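Local atomic coordinates of sulfide-quinone reductase (Aquifex aeolicus, PDB entry 3HYW), a protein that oxidises hydrogen sulfide with the help of FAD and passes the electrons to a quinone, building up polysulfur products on active-site cysteines. Residues A16-L21 with I30-D35. Residues are numbered along the deposited sequence; the frame is centred on the assembly and turned at random.
Sequences ATAYNL and ITLISD. With FAD (flavin-adenine dinucleotide), chain G.
A18, on helix 12-24, faces I30 and L32 of strand 29-33; the axes of segments 16-21 and 30-33 run nearly antiparallel (170°) and come within 9.6 Å. These are the helix and second strand of the Rossmann beta-alpha-beta unit that binds the ADP half of FAD. The small methyl CB of A18 meets two branches from the same face of the strand: I30 CG2 at 4.1 Å and, two residues along the strand, CD1 of L32. In I30, CG1 is anti to the carbonyl carbon (chi1 -58°) and carries CD1 to L21, one turn on from A18, where it lies 3.8 Å from L21 CB and also against the carbonyl oxygen of A18. All four touching residues are buried, and side chain meets side chain here through carbon atoms alone. Around it, R22 and I15 of the same helix touch I30 and L32 respectively, and F73 of the neighbouring parallel strand 71-74 adds to the packing on L32. T31 points away from the helix, its hydroxyl hydrogen-bonded to H4 and E72. Beyond L32 the chain comes to the cofactor: S34 and D35 are FAD-binding residues, and S34 OG lies 3.2 Å from the ribose O3B. D35 follows in the loop after the strand, as an acidic residue does in many Rossmann folds, where it holds the ribose hydroxyls. Its carboxylate lies by ribose and adenine, OD1 3.2 Å from N9A of FAD. OD1 also accepts a hydrogen bond from the ribose hydroxyl O2B, at an unusually short 2.4 Å whose exact value is doubtful.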
ATOM      1  N   ALA A  16       2.581  16.237 -37.381  1.00 32.38           N
ATOM      2  CA  ALA A  16       1.321  16.787 -36.871  1.00 32.20           C
ATOM      3  C   ALA A  16       1.182  18.277 -37.168  1.00 32.13           C
ATOM      4  O   ALA A  16       0.122  18.729 -37.591  1.00 32.67           O
ATOM      5  CB  ALA A  16       1.172  16.520 -35.367  1.00 32.16           C
ATOM      6  N   THR A  17       2.254  19.036 -36.957  1.00 31.60           N
ATOM      7  CA  THR A  17       2.234  20.472 -37.237  1.00 31.24           C
ATOM      8  C   THR A  17       2.086  20.757 -38.738  1.00 31.18           C
ATOM      9  O   THR A  17       1.247  21.558 -39.127  1.00 31.60           O
ATOM     10  CB  THR A  17       3.471  21.206 -36.645  1.00 31.13           C
ATOM     11  OG1 THR A  17       3.713  20.734 -35.311  1.00 31.30           O
ATOM     12  CG2 THR A  17       3.218  22.717 -36.593  1.00 30.81           C
ATOM     13  N   ALA A  18       2.892  20.098 -39.570  1.00 31.40           N
ATOM     14  CA  ALA A  18       2.795  20.244 -41.027  1.00 31.20           C
ATOM     15  C   ALA A  18       1.405  19.903 -41.577  1.00 31.51           C
ATOM     16  O   ALA A  18       0.868  20.658 -42.389  1.00 31.10           O
ATOM     17  CB  ALA A  18       3.864  19.420 -41.729  1.00 31.20           C
ATOM     18  N   TYR A  19       0.834  18.775 -41.144  1.00 31.37           N
ATOM     19  CA  TYR A  19      -0.504  18.381 -41.591  1.00 31.81           C
ATOM     20  C   TYR A  19      -1.574  19.345 -41.075  1.00 31.78           C
ATOM     21  O   TYR A  19      -2.500  19.690 -41.812  1.00 31.93           O
ATOM     22  CB  TYR A  19      -0.843  16.947 -41.164  1.00 31.64           C
ATOM     23  CG  TYR A  19      -0.131  15.823 -41.915  1.00 32.04           C
ATOM     24  CD1 TYR A  19       1.004  16.064 -42.700  1.00 32.14           C
ATOM     25  CD2 TYR A  19      -0.563  14.504 -41.784  1.00 30.58           C
ATOM     26  CE1 TYR A  19       1.658  15.021 -43.359  1.00 31.38           C
ATOM     27  CE2 TYR A  19       0.087  13.464 -42.429  1.00 31.15           C
ATOM     28  CZ  TYR A  19       1.189  13.724 -43.213  1.00 30.78           C
ATOM     29  OH  TYR A  19       1.826  12.683 -43.848  1.00 31.23           O
ATOM     30  N   ASN A  20      -1.443  19.785 -39.822  1.00 31.96           N
ATOM     31  CA  ASN A  20      -2.410  20.729 -39.246  1.00 32.68           C
ATOM     32  C   ASN A  20      -2.409  22.039 -40.034  1.00 32.58           C
ATOM     33  O   ASN A  20      -3.465  22.559 -40.379  1.00 32.40           O
ATOM     34  CB  ASN A  20      -2.122  21.026 -37.771  1.00 33.11           C
ATOM     35  CG  ASN A  20      -2.599  19.932 -36.829  1.00 35.50           C
ATOM     36  OD1 ASN A  20      -3.664  19.341 -37.010  1.00 40.00           O
ATOM     37  ND2 ASN A  20      -1.812  19.675 -35.794  1.00 37.00           N
ATOM     38  N   LEU A  21      -1.212  22.547 -40.327  1.00 32.35           N
ATOM     39  CA  LEU A  21      -1.042  23.740 -41.157  1.00 32.63           C
ATOM     40  C   LEU A  21      -1.614  23.577 -42.561  1.00 32.91           C
ATOM     41  O   LEU A  21      -2.278  24.487 -43.078  1.00 33.01           O
ATOM     42  CB  LEU A  21       0.436  24.120 -41.235  1.00 32.44           C
ATOM     43  CG  LEU A  21       1.041  24.821 -40.015  1.00 32.29           C
ATOM     44  CD1 LEU A  21       2.551  24.834 -40.139  1.00 31.42           C
ATOM     45  CD2 LEU A  21       0.493  26.248 -39.863  1.00 31.85           C
ATOM     46  N   ILE A  30       4.811  24.797 -47.424  1.00 34.80           N
ATOM     47  CA  ILE A  30       5.316  24.071 -46.260  1.00 34.33           C
ATOM     48  C   ILE A  30       6.452  23.141 -46.671  1.00 34.09           C
ATOM     49  O   ILE A  30       6.304  22.324 -47.576  1.00 33.41           O
ATOM     50  CB  ILE A  30       4.200  23.249 -45.547  1.00 34.51           C
ATOM     51  CG1 ILE A  30       3.053  24.164 -45.094  1.00 33.96           C
ATOM     52  CG2 ILE A  30       4.779  22.474 -44.354  1.00 34.36           C
ATOM     53  CD1 ILE A  30       1.772  23.439 -44.763  1.00 35.35           C
ATOM     54  N   THR A  31       7.585  23.287 -45.995  1.00 34.06           N
ATOM     55  CA  THR A  31       8.742  22.449 -46.229  1.00 34.18           C
ATOM     56  C   THR A  31       9.076  21.721 -44.936  1.00 34.19           C
ATOM     57  O   THR A  31       9.216  22.344 -43.876  1.00 34.49           O
ATOM     58  CB  THR A  31       9.951  23.284 -46.703  1.00 34.39           C
ATOM     59  OG1 THR A  31       9.594  24.008 -47.889  1.00 34.98           O
ATOM     60  CG2 THR A  31      11.152  22.393 -46.999  1.00 34.58           C
ATOM     61  N   LEU A  32       9.189  20.401 -45.029  1.00 33.93           N
ATOM     62  CA  LEU A  32       9.610  19.590 -43.902  1.00 34.09           C
ATOM     63  C   LEU A  32      11.014  19.057 -44.158  1.00 34.09           C
ATOM     64  O   LEU A  32      11.279  18.443 -45.199  1.00 33.88           O
ATOM     65  CB  LEU A  32       8.620  18.447 -43.649  1.00 33.75           C
ATOM     66  CG  LEU A  32       8.761  17.669 -42.330  1.00 34.03           C
ATOM     67  CD1 LEU A  32       7.390  17.375 -41.720  1.00 33.79           C
ATOM     68  CD2 LEU A  32       9.530  16.379 -42.533  1.00 33.53           C
ATOM     69  N   ILE A  33      11.903  19.310 -43.200  1.00 34.24           N
ATOM     70  CA  ILE A  33      13.282  18.844 -43.256  1.00 34.27           C
ATOM     71  C   ILE A  33      13.484  17.785 -42.175  1.00 34.71           C
ATOM     72  O   ILE A  33      13.257  18.051 -40.996  1.00 34.55           O
ATOM     73  CB  ILE A  33      14.290  20.010 -43.007  1.00 34.14           C
ATOM     74  CG1 ILE A  33      14.036  21.181 -43.971  1.00 34.55           C
ATOM     75  CG2 ILE A  33      15.725  19.509 -43.113  1.00 34.00           C
ATOM     76  CD1 ILE A  33      14.840  22.441 -43.650  1.00 33.99           C
ATOM     77  N   SER A  34      13.924  16.593 -42.578  1.00 34.97           N
ATOM     78  CA  SER A  34      14.229  15.528 -41.626  1.00 35.48           C
ATOM     79  C   SER A  34      15.416  14.679 -42.067  1.00 35.62           C
ATOM     80  O   SER A  34      15.574  14.396 -43.253  1.00 35.92           O
ATOM     81  CB  SER A  34      13.011  14.632 -41.408  1.00 35.62           C
ATOM     82  OG  SER A  34      13.195  13.799 -40.282  1.00 35.73           O
ATOM     83  N   ASP A  35      16.238  14.276 -41.100  1.00 35.58           N
ATOM     84  CA  ASP A  35      17.416  13.447 -41.366  1.00 36.04           C
ATOM     85  C   ASP A  35      17.071  11.965 -41.577  1.00 35.95           C
ATOM     86  O   ASP A  35      17.860  11.215 -42.153  1.00 36.37           O
ATOM     87  CB  ASP A  35      18.480  13.619 -40.265  1.00 36.20           C
ATOM     88  CG  ASP A  35      17.987  13.204 -38.883  1.00 36.73           C
ATOM     89  OD1 ASP A  35      16.774  12.994 -38.700  1.00 36.83           O
ATOM     90  OD2 ASP A  35      18.825  13.093 -37.967  1.00 38.45           O
TER
HETATM   91  PA  FAD G 441      10.307  12.225 -32.864  1.00 23.13           P
HETATM   92  O1A FAD G 441       8.958  11.615 -33.146  1.00 21.98           O
HETATM   93  O2A FAD G 441      11.411  11.358 -32.341  1.00 24.09           O
HETATM   94  O5B FAD G 441      10.767  12.924 -34.226  1.00 24.67           O
HETATM   95  C5B FAD G 441      11.914  13.747 -34.351  1.00 24.01           C
HETATM   96  C4B FAD G 441      12.252  13.805 -35.833  1.00 24.36           C
HETATM   97  O4B FAD G 441      13.237  14.810 -36.074  1.00 25.28           O
HETATM   98  C3B FAD G 441      12.862  12.497 -36.311  1.00 25.54           C
HETATM   99  O3B FAD G 441      12.328  12.188 -37.603  1.00 25.86           O
HETATM  100  C2B FAD G 441      14.344  12.803 -36.401  1.00 25.73           C
HETATM  101  O2B FAD G 441      15.000  11.985 -37.368  1.00 26.92           O
HETATM  102  C1B FAD G 441      14.328  14.263 -36.814  1.00 25.75           C
HETATM  103  N9A FAD G 441      15.568  15.025 -36.504  1.00 26.20           N
HETATM  104  C8A FAD G 441      16.330  14.940 -35.392  1.00 26.17           C
HETATM  105  N7A FAD G 441      17.355  15.823 -35.497  1.00 26.59           N
HETATM  106  C5A FAD G 441      17.229  16.454 -36.688  1.00 26.19           C
HETATM  107  C6A FAD G 441      17.965  17.439 -37.345  1.00 26.33           C
HETATM  108  N6A FAD G 441      19.074  17.961 -36.772  1.00 25.81           N
HETATM  109  N1A FAD G 441      17.560  17.875 -38.567  1.00 26.27           N
HETATM  110  C2A FAD G 441      16.461  17.369 -39.152  1.00 26.78           C
HETATM  111  N3A FAD G 441      15.735  16.418 -38.543  1.00 26.57           N
HETATM  112  C4A FAD G 441      16.096  15.950 -37.313  1.00 26.06           C
HETATM  113  N1  FAD G 441       4.350   8.634 -26.095  1.00 22.93           N
HETATM  114  C2  FAD G 441       3.073   8.202 -25.908  1.00 23.66           C
HETATM  115  O2  FAD G 441       2.145   9.029 -25.814  1.00 24.10           O
HETATM  116  N3  FAD G 441       2.778   6.882 -25.832  1.00 23.08           N
HETATM  117  C4  FAD G 441       3.760   5.964 -25.941  1.00 23.39           C
HETATM  118  O4  FAD G 441       3.485   4.629 -25.856  1.00 23.55           O
HETATM  119  C4X FAD G 441       5.072   6.381 -26.130  1.00 23.22           C
HETATM  120  N5  FAD G 441       6.053   5.456 -26.231  1.00 23.21           N
HETATM  121  C5X FAD G 441       7.335   5.838 -26.422  1.00 23.05           C
HETATM  122  C6  FAD G 441       8.329   4.861 -26.538  1.00 23.03           C
HETATM  123  C7  FAD G 441       9.658   5.226 -26.726  1.00 23.35           C
HETATM  124  C7M FAD G 441      10.705   4.133 -26.840  1.00 23.27           C
HETATM  125  C8  FAD G 441       9.988   6.581 -26.796  1.00 23.43           C
HETATM  126  C8M FAD G 441      11.417   7.051 -26.995  1.00 23.84           C
HETATM  127  C9  FAD G 441       8.989   7.551 -26.674  1.00 23.15           C
HETATM  128  C9A FAD G 441       7.643   7.195 -26.496  1.00 23.25           C
HETATM  129  N10 FAD G 441       6.656   8.135 -26.397  1.00 23.61           N
HETATM  130  C10 FAD G 441       5.370   7.741 -26.206  1.00 23.12           C
HETATM  131  C1' FAD G 441       7.000   9.576 -26.406  1.00 23.08           C
HETATM  132  C2' FAD G 441       6.742  10.427 -27.632  1.00 22.43           C
HETATM  133  O2' FAD G 441       5.398  10.239 -28.095  1.00 23.62           O
HETATM  134  C3' FAD G 441       7.796  10.110 -28.694  1.00 22.62           C
HETATM  135  O3' FAD G 441       9.112  10.361 -28.146  1.00 20.36           O
HETATM  136  C4' FAD G 441       7.588  10.947 -29.949  1.00 22.58           C
HETATM  137  O4' FAD G 441       8.313  10.327 -31.019  1.00 23.25           O
HETATM  138  C5' FAD G 441       8.070  12.379 -29.745  1.00 21.62           C
HETATM  139  O5' FAD G 441       7.776  13.159 -30.900  1.00 22.49           O
HETATM  140  P   FAD G 441       8.800  14.264 -31.475  1.00 21.98           P
HETATM  141  O1P FAD G 441       8.191  14.832 -32.730  1.00 21.34           O
HETATM  142  O2P FAD G 441       9.231  15.206 -30.371  1.00 20.22           O
HETATM  143  O3P FAD G 441      10.138  13.439 -31.834  1.00 21.19           O